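Local atomic coordinates of putative hydrolase (Chloroflexus aurantiacus J-10-fl, PDB entry 3CMN), a protein that is a putative hydrolase of the zincin-like metallopeptidase family and probably cleaves peptide bonds with a bound metal ion, though its substrate is not established. Residues A[20-25]-A[123-128]; A[31-36]-A[78-83]; A[137-142]-A[161-166]; A[154-159]-A[183-188]. All blocks are in the same frame, centred on the assembly; numbering follows the deposited sequence.

Contact 1: A[20-25]-A[123-128]; sequences WEQARQ and LGVQIG
Ala-23 and the glycines Gly-124 and Gly-128 meet at the closest point between the start of helix 20-31 and helix 120-135. The backbones nearly touch. Ala-23 CA lies 3.1 Å from Gly-124 O, a CA-H...O contact. A second one runs the other way, with Gly-128 CA 3.3 Å from Ala-23 O. Over the segments, the axes come within 7.2 Å and cross at -39°. A CB on Gly-128 would run into Ala-23 O, and one on Gly-124 would press on Ala-23 N and Gln-22 CB.

Larger side chains close the two flanks. Gln-22 runs alongside Val-125, pointing the same way, and bends at chi2 (59°), which brings its CG, CD and NE2 all near Val-125 CG2. On the other flank the Trp-20 side chain crosses that of Ile-127 at about a right angle. Trp-20 CH2 is 3.8 Å from Ile-127 CG2.

Farther out, Trp-20 NE1 donates to Glu-98 OE1, which helps to fix the indole. Phe-90 of helix 79-92 touches both Trp-20 and Ile-127.

The helix pair is therefore joined by van der Waals packing and weak CA-H...O contacts, and its closeness depends on the small residues at the crossing.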
# COMPACT_ATOMS: atom_id res chain seq x y z
N TRP A 20 -4.97 23.87 7.05
CA TRP A 20 -3.90 23.04 6.53
C TRP A 20 -2.48 23.55 6.70
O TRP A 20 -1.53 22.80 6.54
CB TRP A 20 -4.17 22.71 5.07
CG TRP A 20 -5.26 21.70 4.95
CD1 TRP A 20 -6.55 21.92 4.58
CD2 TRP A 20 -5.17 20.32 5.32
NE1 TRP A 20 -7.28 20.76 4.69
CE2 TRP A 20 -6.46 19.76 5.15
CE3 TRP A 20 -4.14 19.50 5.78
CZ2 TRP A 20 -6.74 18.42 5.43
CZ3 TRP A 20 -4.42 18.16 6.06
CH2 TRP A 20 -5.71 17.64 5.88
N GLU A 21 -2.32 24.82 7.04
CA GLU A 21 -0.98 25.33 7.23
C GLU A 21 -0.58 25.09 8.68
O GLU A 21 0.60 25.03 9.01
CB GLU A 21 -0.90 26.80 6.84
CG GLU A 21 -0.34 26.93 5.42
CD GLU A 21 -0.70 28.24 4.74
OE1 GLU A 21 -0.36 29.32 5.27
OE2 GLU A 21 -1.33 28.18 3.65
N GLN A 22 -1.57 24.92 9.54
CA GLN A 22 -1.29 24.61 10.93
C GLN A 22 -0.95 23.12 10.91
O GLN A 22 -0.04 22.67 11.60
CB GLN A 22 -2.53 24.84 11.81
CG GLN A 22 -2.39 24.22 13.17
CD GLN A 22 -1.20 24.76 13.92
OE1 GLN A 22 -1.19 25.91 14.34
NE2 GLN A 22 -0.17 23.92 14.09
N ALA A 23 -1.70 22.38 10.09
CA ALA A 23 -1.49 20.95 9.94
C ALA A 23 -0.09 20.68 9.40
O ALA A 23 0.64 19.84 9.93
CB ALA A 23 -2.54 20.38 9.00
N ARG A 24 0.30 21.42 8.36
CA ARG A 24 1.62 21.26 7.75
C ARG A 24 2.72 21.46 8.78
O ARG A 24 3.65 20.66 8.84
CB ARG A 24 1.80 22.26 6.61
CG ARG A 24 3.22 22.31 6.04
CD ARG A 24 3.37 23.42 5.01
NE ARG A 24 4.70 24.02 5.00
CZ ARG A 24 5.77 23.47 4.42
NH1 ARG A 24 5.65 22.31 3.79
NH2 ARG A 24 6.95 24.08 4.47
N GLN A 25 2.62 22.51 9.58
CA GLN A 25 3.62 22.78 10.61
C GLN A 25 3.66 21.70 11.67
O GLN A 25 4.73 21.27 12.08
CB GLN A 25 3.33 24.13 11.27
CG GLN A 25 3.90 25.26 10.47
CD GLN A 25 5.39 25.07 10.20
OE1 GLN A 25 6.19 24.94 11.14
NE2 GLN A 25 5.77 25.05 8.93
N LEU A 123 -8.04 21.36 14.71
CA LEU A 123 -8.25 20.20 13.86
C LEU A 123 -6.94 19.98 13.11
O LEU A 123 -6.44 18.86 13.03
CB LEU A 123 -9.39 20.45 12.84
CG LEU A 123 -10.83 20.28 13.34
CD1 LEU A 123 -11.82 20.53 12.21
CD2 LEU A 123 -10.99 18.88 13.90
N GLY A 124 -6.38 21.07 12.59
CA GLY A 124 -5.12 20.99 11.86
C GLY A 124 -4.01 20.39 12.71
O GLY A 124 -3.20 19.62 12.22
N VAL A 125 -3.98 20.78 13.98
CA VAL A 125 -2.98 20.26 14.92
C VAL A 125 -3.09 18.74 15.01
O VAL A 125 -2.09 18.02 14.95
CB VAL A 125 -3.19 20.85 16.35
CG1 VAL A 125 -2.39 20.06 17.36
CG2 VAL A 125 -2.74 22.30 16.38
N GLN A 126 -4.32 18.25 15.14
CA GLN A 126 -4.56 16.82 15.27
C GLN A 126 -4.27 16.00 14.00
O GLN A 126 -3.65 14.94 14.07
CB GLN A 126 -5.98 16.58 15.76
CG GLN A 126 -6.21 17.21 17.13
CD GLN A 126 -7.66 17.13 17.58
OE1 GLN A 126 -8.08 16.15 18.19
NE2 GLN A 126 -8.44 18.16 17.26
N ILE A 127 -4.73 16.51 12.85
CA ILE A 127 -4.53 15.85 11.56
C ILE A 127 -3.04 15.92 11.19
O ILE A 127 -2.47 14.94 10.72
CB ILE A 127 -5.35 16.53 10.45
CG1 ILE A 127 -6.84 16.50 10.80
CG2 ILE A 127 -5.10 15.83 9.11
CD1 ILE A 127 -7.72 17.26 9.83
N GLY A 128 -2.44 17.08 11.41
CA GLY A 128 -1.04 17.26 11.11
C GLY A 128 -0.21 16.39 12.02
O GLY A 128 0.78 15.79 11.60

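Contact 2: A[31-36]-A[78-83]; sequences SQWEQA and DRREWL
Trp-33 and Arg-80 meet where the loop after helix 20-31 packs on the first turn of helix 79-92. The arginine chain is extended from CG to NE and runs over one face of the indole. Arg-80 CD sits 3.6 Å from the centroid of the six-membered ring of Trp-33, a CH-pi contact almost on the ring normal. The guanidinium lies farther along, and its cation-pi attraction is weak at most. Glu-34 CG covers the opposite face, holding the indole between two aliphatic chains.

Arg-79 NH1 donates to Ser-31 O at 3.1 Å, nearly along the C=O axis and 20° out of the guanidinium plane. Ala-36 CB rests over one guanidinium face, 3.9 Å from Arg-79 CZ. Arg-79 NE bonds to Asn-162 OD1, beyond the loop.

A water links the backbones. It accepts from Arg-79 N at 2.7 Å. Trp-33 O and Ala-36 O are both within its reach, though it has fewer protons than acceptors around it. Leu-83 CD1 closes the far end against Ser-31 CB, 3.8 Å away.

Asp-78 is the N-cap of helix 79-92. Its OD2 accepts from Arg-80 N at 2.7 Å, from above the carboxylate plane. Glu-81 OE1 accepts from Asp-78 N at 3.1 Å, and Glu-81 N returns to Asp-78 OD1, whose place is less sure. The pair forms a capping box, a motif of helix N-termini, with the loop packed against the capped turn.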
# COMPACT_ATOMS: atom_id res chain seq x y z
N SER A 31 7.25 14.98 12.85
CA SER A 31 8.03 14.03 12.06
C SER A 31 9.49 13.96 12.51
O SER A 31 10.16 12.95 12.30
CB SER A 31 7.97 14.39 10.57
OG SER A 31 8.77 15.53 10.30
N GLN A 32 9.97 15.03 13.14
CA GLN A 32 11.35 15.11 13.63
C GLN A 32 12.30 14.80 12.48
O GLN A 32 13.28 14.07 12.65
CB GLN A 32 11.57 14.12 14.78
CG GLN A 32 10.53 14.24 15.88
CD GLN A 32 10.76 13.30 17.05
OE1 GLN A 32 11.38 12.24 16.91
NE2 GLN A 32 10.24 13.66 18.21
N TRP A 33 12.02 15.38 11.32
CA TRP A 33 12.84 15.11 10.15
C TRP A 33 14.31 15.45 10.32
O TRP A 33 15.17 14.74 9.79
CB TRP A 33 12.28 15.83 8.91
CG TRP A 33 12.28 17.32 9.01
CD1 TRP A 33 11.29 18.11 9.52
CD2 TRP A 33 13.33 18.20 8.59
NE1 TRP A 33 11.65 19.43 9.44
CE2 TRP A 33 12.90 19.52 8.87
CE3 TRP A 33 14.59 18.01 8.00
CZ2 TRP A 33 13.69 20.64 8.58
CZ3 TRP A 33 15.37 19.13 7.71
CH2 TRP A 33 14.92 20.43 8.01
N GLU A 34 14.60 16.51 11.07
CA GLU A 34 15.99 16.93 11.28
C GLU A 34 16.86 15.85 11.92
O GLU A 34 18.06 15.80 11.68
CB GLU A 34 16.06 18.20 12.13
CG GLU A 34 15.19 19.35 11.62
CD GLU A 34 13.78 19.32 12.20
OE1 GLU A 34 13.34 18.24 12.66
OE2 GLU A 34 13.10 20.37 12.19
N GLN A 35 16.25 14.99 12.72
CA GLN A 35 17.00 13.93 13.40
C GLN A 35 17.24 12.70 12.56
O GLN A 35 17.95 11.79 12.97
CB GLN A 35 16.29 13.50 14.69
CG GLN A 35 16.32 14.51 15.81
CD GLN A 35 15.99 13.88 17.15
OE1 GLN A 35 16.86 13.28 17.80
NE2 GLN A 35 14.73 14.01 17.58
N ALA A 36 16.63 12.65 11.38
CA ALA A 36 16.80 11.47 10.55
C ALA A 36 17.10 11.80 9.10
O ALA A 36 16.36 11.42 8.20
CB ALA A 36 15.55 10.60 10.65
N ASP A 78 13.54 11.66 2.76
CA ASP A 78 13.79 11.74 4.20
C ASP A 78 12.34 12.03 4.61
O ASP A 78 11.45 12.09 3.75
CB ASP A 78 14.70 12.91 4.57
CG ASP A 78 14.01 14.25 4.44
OD1 ASP A 78 13.77 14.68 3.30
OD2 ASP A 78 13.70 14.87 5.47
N ARG A 79 12.09 12.23 5.90
CA ARG A 79 10.72 12.47 6.36
C ARG A 79 10.13 13.79 5.89
O ARG A 79 8.93 13.89 5.65
CB ARG A 79 10.66 12.39 7.89
CG ARG A 79 11.01 11.01 8.42
CD ARG A 79 11.04 10.97 9.93
NE ARG A 79 11.52 9.68 10.40
CZ ARG A 79 11.98 9.46 11.62
NH1 ARG A 79 12.02 10.45 12.50
NH2 ARG A 79 12.40 8.25 11.97
N ARG A 80 10.97 14.81 5.74
CA ARG A 80 10.50 16.11 5.29
C ARG A 80 10.05 16.03 3.83
O ARG A 80 8.99 16.56 3.46
CB ARG A 80 11.61 17.15 5.44
CG ARG A 80 11.18 18.54 5.03
CD ARG A 80 12.30 19.54 5.21
NE ARG A 80 11.79 20.90 5.10
CZ ARG A 80 11.60 21.54 3.95
NH1 ARG A 80 11.87 20.96 2.79
NH2 ARG A 80 11.11 22.78 3.97
N GLU A 81 10.85 15.37 3.01
CA GLU A 81 10.50 15.23 1.60
C GLU A 81 9.25 14.37 1.45
O GLU A 81 8.42 14.63 0.59
CB GLU A 81 11.66 14.63 0.82
CG GLU A 81 12.89 15.52 0.82
CD GLU A 81 14.09 14.86 0.17
OE1 GLU A 81 14.37 13.68 0.50
OE2 GLU A 81 14.75 15.52 -0.66
N TRP A 82 9.11 13.35 2.29
CA TRP A 82 7.93 12.52 2.19
C TRP A 82 6.69 13.39 2.43
O TRP A 82 5.69 13.27 1.72
CB TRP A 82 7.97 11.37 3.20
CG TRP A 82 6.76 10.50 3.12
CD1 TRP A 82 6.51 9.53 2.20
CD2 TRP A 82 5.59 10.58 3.95
NE1 TRP A 82 5.25 9.00 2.39
CE2 TRP A 82 4.66 9.63 3.46
CE3 TRP A 82 5.23 11.37 5.05
CZ2 TRP A 82 3.40 9.45 4.04
CZ3 TRP A 82 3.98 11.19 5.63
CH2 TRP A 82 3.07 10.23 5.12
N LEU A 83 6.78 14.26 3.43
CA LEU A 83 5.68 15.17 3.79
C LEU A 83 5.35 16.21 2.72
O LEU A 83 4.20 16.38 2.36
CB LEU A 83 6.01 15.90 5.10
CG LEU A 83 5.80 15.15 6.42
CD1 LEU A 83 6.36 16.02 7.55
CD2 LEU A 83 4.31 14.86 6.64
O HOH W 1 14.01 12.61 7.83

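Contact 3: A[137-142]-A[161-166]; sequences RVLGQY and PNIARV
Asn-162 reaches from helix 160-169 to the backbone of Val-138 and the side chain of Leu-139, in the loop after helix 120-135. Its CB is 3.5 Å from Leu-139 CD1 and also lies near Val-138 O. CG stands beside the backbone N (chi1 -58°), which carries the amide to the loop. OD1 faces the other way and accepts from Arg-79. The tip, ND2, donates to Val-138 O at 2.7 Å with an N-H...O angle of 150°. The donor is tilted 19° from the carbonyl plane. ND2 also bonds to Ala-135 O, at the end of helix 120-135. Arg-137 N is close to ND2 too, but both are donors and do not bond.

Next to the amide is an apolar patch. The Leu-139 and Ile-163 side chains cross at a slant, with Leu-139 CG 4.0 Å from Ile-163 CG1, and Leu-139 CD1 reaches Val-166 CG2 at 3.9 Å. Ile-163 CD1 lies 3.5 Å from Leu-139 O. That oxygen has a backbone bond with Val-159, just before helix 160-169, so the loop is held at two carbonyls. Arg-293 of helix 283-307 touches both Leu-139 and Val-166.

With a leucine in place of Asn-162, the carbonyls of Val-138 and Ala-135 would probably lose a donor, and Arg-79 NE an acceptor.

The buried amide thus uses both its ends. ND2 serves one loop carbonyl and one at the helix end, and OD1 serves an arginine, while the leucine, isoleucine and valine beside it supply apolar packing.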
# COMPACT_ATOMS: atom_id res chain seq x y z
N ARG A 137 7.11 6.50 10.18
CA ARG A 137 6.83 5.09 10.11
C ARG A 137 6.71 4.57 8.68
O ARG A 137 7.03 3.42 8.40
CB ARG A 137 5.58 4.80 10.92
CG ARG A 137 5.71 5.28 12.37
CD ARG A 137 4.81 4.49 13.26
NE ARG A 137 4.82 3.10 12.82
CZ ARG A 137 4.01 2.15 13.28
NH1 ARG A 137 3.09 2.43 14.21
NH2 ARG A 137 4.10 0.92 12.78
N VAL A 138 6.28 5.43 7.76
CA VAL A 138 6.13 5.02 6.38
C VAL A 138 7.50 4.66 5.80
O VAL A 138 8.52 5.32 6.05
CB VAL A 138 5.47 6.13 5.52
CG1 VAL A 138 6.44 7.30 5.33
CG2 VAL A 138 5.05 5.56 4.18
N LEU A 139 7.51 3.59 5.01
CA LEU A 139 8.73 3.11 4.40
C LEU A 139 8.79 3.39 2.91
O LEU A 139 9.87 3.65 2.38
CB LEU A 139 8.88 1.60 4.66
CG LEU A 139 9.63 1.05 5.89
CD1 LEU A 139 9.69 2.04 7.05
CD2 LEU A 139 8.95 -0.25 6.31
N GLY A 140 7.65 3.37 2.24
CA GLY A 140 7.64 3.63 0.81
C GLY A 140 6.31 4.01 0.17
O GLY A 140 5.32 4.24 0.84
N GLN A 141 6.32 4.04 -1.16
CA GLN A 141 5.17 4.41 -1.97
C GLN A 141 3.77 3.87 -1.66
O GLN A 141 2.81 4.64 -1.62
CB GLN A 141 5.47 4.11 -3.44
CG GLN A 141 6.38 5.11 -4.11
CD GLN A 141 5.71 5.83 -5.27
OE1 GLN A 141 6.28 6.74 -5.84
NE2 GLN A 141 4.50 5.41 -5.61
N TYR A 142 3.65 2.57 -1.46
CA TYR A 142 2.33 1.98 -1.25
C TYR A 142 1.97 1.53 0.16
O TYR A 142 1.32 0.50 0.33
CB TYR A 142 2.13 0.82 -2.23
CG TYR A 142 2.24 1.26 -3.68
CD1 TYR A 142 3.48 1.36 -4.32
CD2 TYR A 142 1.11 1.66 -4.39
CE1 TYR A 142 3.59 1.86 -5.62
CE2 TYR A 142 1.20 2.16 -5.69
CZ TYR A 142 2.43 2.26 -6.29
OH TYR A 142 2.51 2.80 -7.56
N PRO A 161 15.43 6.71 5.59
CA PRO A 161 15.65 6.83 7.04
C PRO A 161 14.86 5.83 7.86
O PRO A 161 15.41 5.20 8.76
CB PRO A 161 15.25 8.28 7.33
CG PRO A 161 15.63 9.00 6.05
CD PRO A 161 15.14 8.02 4.98
N ASN A 162 13.58 5.68 7.55
CA ASN A 162 12.73 4.74 8.28
C ASN A 162 13.08 3.31 7.90
O ASN A 162 12.99 2.40 8.72
CB ASN A 162 11.24 5.02 8.02
CG ASN A 162 10.84 6.44 8.40
OD1 ASN A 162 11.63 7.18 8.99
ND2 ASN A 162 9.62 6.83 8.04
N ILE A 163 13.46 3.12 6.64
CA ILE A 163 13.86 1.80 6.15
C ILE A 163 15.12 1.35 6.92
O ILE A 163 15.21 0.21 7.36
CB ILE A 163 14.17 1.84 4.62
CG1 ILE A 163 12.90 2.21 3.85
CG2 ILE A 163 14.70 0.50 4.15
CD1 ILE A 163 13.07 2.28 2.34
N ALA A 164 16.07 2.27 7.07
CA ALA A 164 17.32 1.99 7.78
C ALA A 164 17.05 1.67 9.26
O ALA A 164 17.67 0.78 9.83
CB ALA A 164 18.27 3.17 7.66
N ARG A 165 16.13 2.41 9.87
CA ARG A 165 15.80 2.19 11.27
C ARG A 165 15.12 0.85 11.51
O ARG A 165 15.35 0.22 12.54
CB ARG A 165 14.93 3.32 11.78
CG ARG A 165 15.71 4.58 12.03
CD ARG A 165 14.82 5.80 12.17
NE ARG A 165 15.62 6.98 12.48
CZ ARG A 165 16.60 7.45 11.71
NH1 ARG A 165 16.91 6.84 10.57
NH2 ARG A 165 17.30 8.51 12.10
N VAL A 166 14.28 0.40 10.58
CA VAL A 166 13.61 -0.88 10.75
C VAL A 166 14.63 -2.00 10.55
O VAL A 166 14.69 -2.93 11.35
CB VAL A 166 12.45 -1.07 9.73
CG1 VAL A 166 11.86 -2.45 9.88
CG2 VAL A 166 11.37 -0.03 9.96

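Contact 4: A[154-159]-A[183-188]; sequences GSLYFV and LHEMTH
Glu-185 departs from the staggered positions at chi1 (-148°) and bends at chi2 (86°), which brings its carboxylate to the strand at Tyr-157 and Phe-158. Leu-156 sets its CG beside the backbone N (chi1 -75°), and its methyls reach the glutamate stem. Leu-156 CD2 is 3.8 Å from Glu-185 CG, the two chains sliding past each other in opposite directions. Phe-158 also runs past the glutamate in the opposite direction, touching it nearer its end. Phe-158 CD2 is 3.6 Å from Glu-185 OE2, with ring and carboxylate planes 37° apart.

Glu-185 OE2 also lies 3.2 Å from Tyr-157 O. Both are acceptors and are not hydrogen-bonded. Gln-141 N donates to Glu-185 OE2 in a weak bond from the neighbouring loop. At the next helix residue, Met-186 SD is 4.4 Å from Leu-156 CD1.

Helix 174-193 here carries His-184, Glu-185 and His-188 in an HExxH pattern. In zincins such histidines bind zinc and the glutamate acts in catalysis, so this is probably the active site, though no metal is bound to the histidines here.

With an alanine in place of Glu-185, Gln-141 N would probably be left without this acceptor, and a gap would probably open beside Leu-156 and Phe-158.

Apolar side chains line the glutamate stem, and the bond at OE2 from Gln-141 N is weak, so its position probably rests largely on packing.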
# COMPACT_ATOMS: atom_id res chain seq x y z
N GLY A 154 5.57 5.61 -13.25
CA GLY A 154 6.88 5.94 -13.79
C GLY A 154 7.99 6.13 -12.77
O GLY A 154 9.15 6.33 -13.14
N SER A 155 7.66 6.07 -11.48
CA SER A 155 8.68 6.26 -10.46
C SER A 155 8.30 5.63 -9.13
O SER A 155 7.16 5.26 -8.92
CB SER A 155 8.90 7.76 -10.24
OG SER A 155 7.72 8.36 -9.75
N LEU A 156 9.28 5.50 -8.24
CA LEU A 156 9.05 4.95 -6.91
C LEU A 156 9.94 5.70 -5.94
O LEU A 156 11.03 6.15 -6.31
CB LEU A 156 9.40 3.46 -6.87
CG LEU A 156 8.42 2.47 -7.52
CD1 LEU A 156 9.01 1.08 -7.49
CD2 LEU A 156 7.09 2.48 -6.76
N TYR A 157 9.47 5.87 -4.71
CA TYR A 157 10.28 6.55 -3.69
C TYR A 157 10.42 5.64 -2.49
O TYR A 157 9.60 4.76 -2.27
CB TYR A 157 9.69 7.91 -3.28
CG TYR A 157 8.33 7.89 -2.58
CD1 TYR A 157 8.20 7.40 -1.27
CD2 TYR A 157 7.19 8.40 -3.21
CE1 TYR A 157 6.96 7.42 -0.61
CE2 TYR A 157 5.95 8.43 -2.56
CZ TYR A 157 5.84 7.93 -1.27
OH TYR A 157 4.61 7.92 -0.63
N PHE A 158 11.49 5.85 -1.74
CA PHE A 158 11.77 5.07 -0.56
C PHE A 158 12.17 6.05 0.53
O PHE A 158 12.99 6.93 0.29
CB PHE A 158 12.93 4.09 -0.84
CG PHE A 158 12.70 3.21 -2.04
CD1 PHE A 158 12.93 3.67 -3.33
CD2 PHE A 158 12.21 1.91 -1.88
CE1 PHE A 158 12.66 2.86 -4.45
CE2 PHE A 158 11.94 1.09 -2.99
CZ PHE A 158 12.16 1.57 -4.27
N VAL A 159 11.54 5.94 1.68
CA VAL A 159 11.96 6.78 2.80
C VAL A 159 13.08 6.12 3.59
O VAL A 159 12.85 5.54 4.63
CB VAL A 159 10.77 7.10 3.73
CG1 VAL A 159 11.13 8.25 4.67
CG2 VAL A 159 9.53 7.44 2.92
N LEU A 183 10.98 -5.06 -3.95
CA LEU A 183 10.11 -6.07 -4.53
C LEU A 183 8.67 -5.84 -4.10
O LEU A 183 7.73 -5.94 -4.88
CB LEU A 183 10.56 -7.46 -4.10
CG LEU A 183 11.84 -7.97 -4.74
CD1 LEU A 183 12.24 -9.29 -4.10
CD2 LEU A 183 11.62 -8.13 -6.24
N HIS A 184 8.50 -5.54 -2.82
CA HIS A 184 7.19 -5.29 -2.27
C HIS A 184 6.60 -4.04 -2.96
O HIS A 184 5.44 -4.01 -3.36
CB HIS A 184 7.36 -5.10 -0.77
CG HIS A 184 6.08 -4.81 -0.05
ND1 HIS A 184 5.87 -3.64 0.65
CD2 HIS A 184 4.95 -5.54 0.09
CE1 HIS A 184 4.67 -3.66 1.19
NE2 HIS A 184 4.09 -4.80 0.87
N GLU A 185 7.43 -3.02 -3.12
CA GLU A 185 7.04 -1.77 -3.75
C GLU A 185 6.61 -1.95 -5.21
O GLU A 185 5.58 -1.42 -5.65
CB GLU A 185 8.24 -0.81 -3.71
CG GLU A 185 7.90 0.64 -3.58
CD GLU A 185 7.72 1.04 -2.14
OE1 GLU A 185 6.74 0.58 -1.51
OE2 GLU A 185 8.57 1.82 -1.64
N MET A 186 7.43 -2.66 -5.97
CA MET A 186 7.16 -2.89 -7.37
C MET A 186 5.92 -3.74 -7.54
O MET A 186 5.13 -3.54 -8.46
CB MET A 186 8.36 -3.54 -8.06
CG MET A 186 8.23 -3.68 -9.58
SD MET A 186 8.39 -2.13 -10.43
CE MET A 186 6.77 -1.64 -10.44
N THR A 187 5.73 -4.69 -6.63
CA THR A 187 4.56 -5.54 -6.71
C THR A 187 3.30 -4.69 -6.66
O THR A 187 2.43 -4.79 -7.53
CB THR A 187 4.55 -6.60 -5.58
OG1 THR A 187 5.68 -7.46 -5.73
CG2 THR A 187 3.29 -7.46 -5.66
N HIS A 188 3.23 -3.81 -5.67
CA HIS A 188 2.07 -2.94 -5.54
C HIS A 188 1.89 -1.95 -6.69
O HIS A 188 0.78 -1.54 -7.00
CB HIS A 188 2.10 -2.22 -4.20
CG HIS A 188 1.89 -3.13 -3.04
ND1 HIS A 188 1.09 -2.80 -1.96
CD2 HIS A 188 2.30 -4.40 -2.83
CE1 HIS A 188 1.03 -3.83 -1.14
NE2 HIS A 188 1.75 -4.82 -1.64

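Contacts 2, 3 and 4 form a connected chain toward the probable active site, and contact 1 stands apart. Contact 2 lies, along the chain, within the span between the segments of contact 1, and their centres are 16 Å apart. Contacts 2 and 3 touch, with centres 11 Å apart. Contacts 3 and 4 have centres 12 Å apart and alternate along the sequence. They join at the probable active site, where Gln-141 N of contact 3 is 3.2 Å from Glu-185 OE2 of contact 4. Trp-82 NE1 lies 3.3 Å from Tyr-157 OH, linking contacts 2 and 4. Contact 4 holds the HExxH residues, and contact 1 lies about 28 Å away, centre to centre.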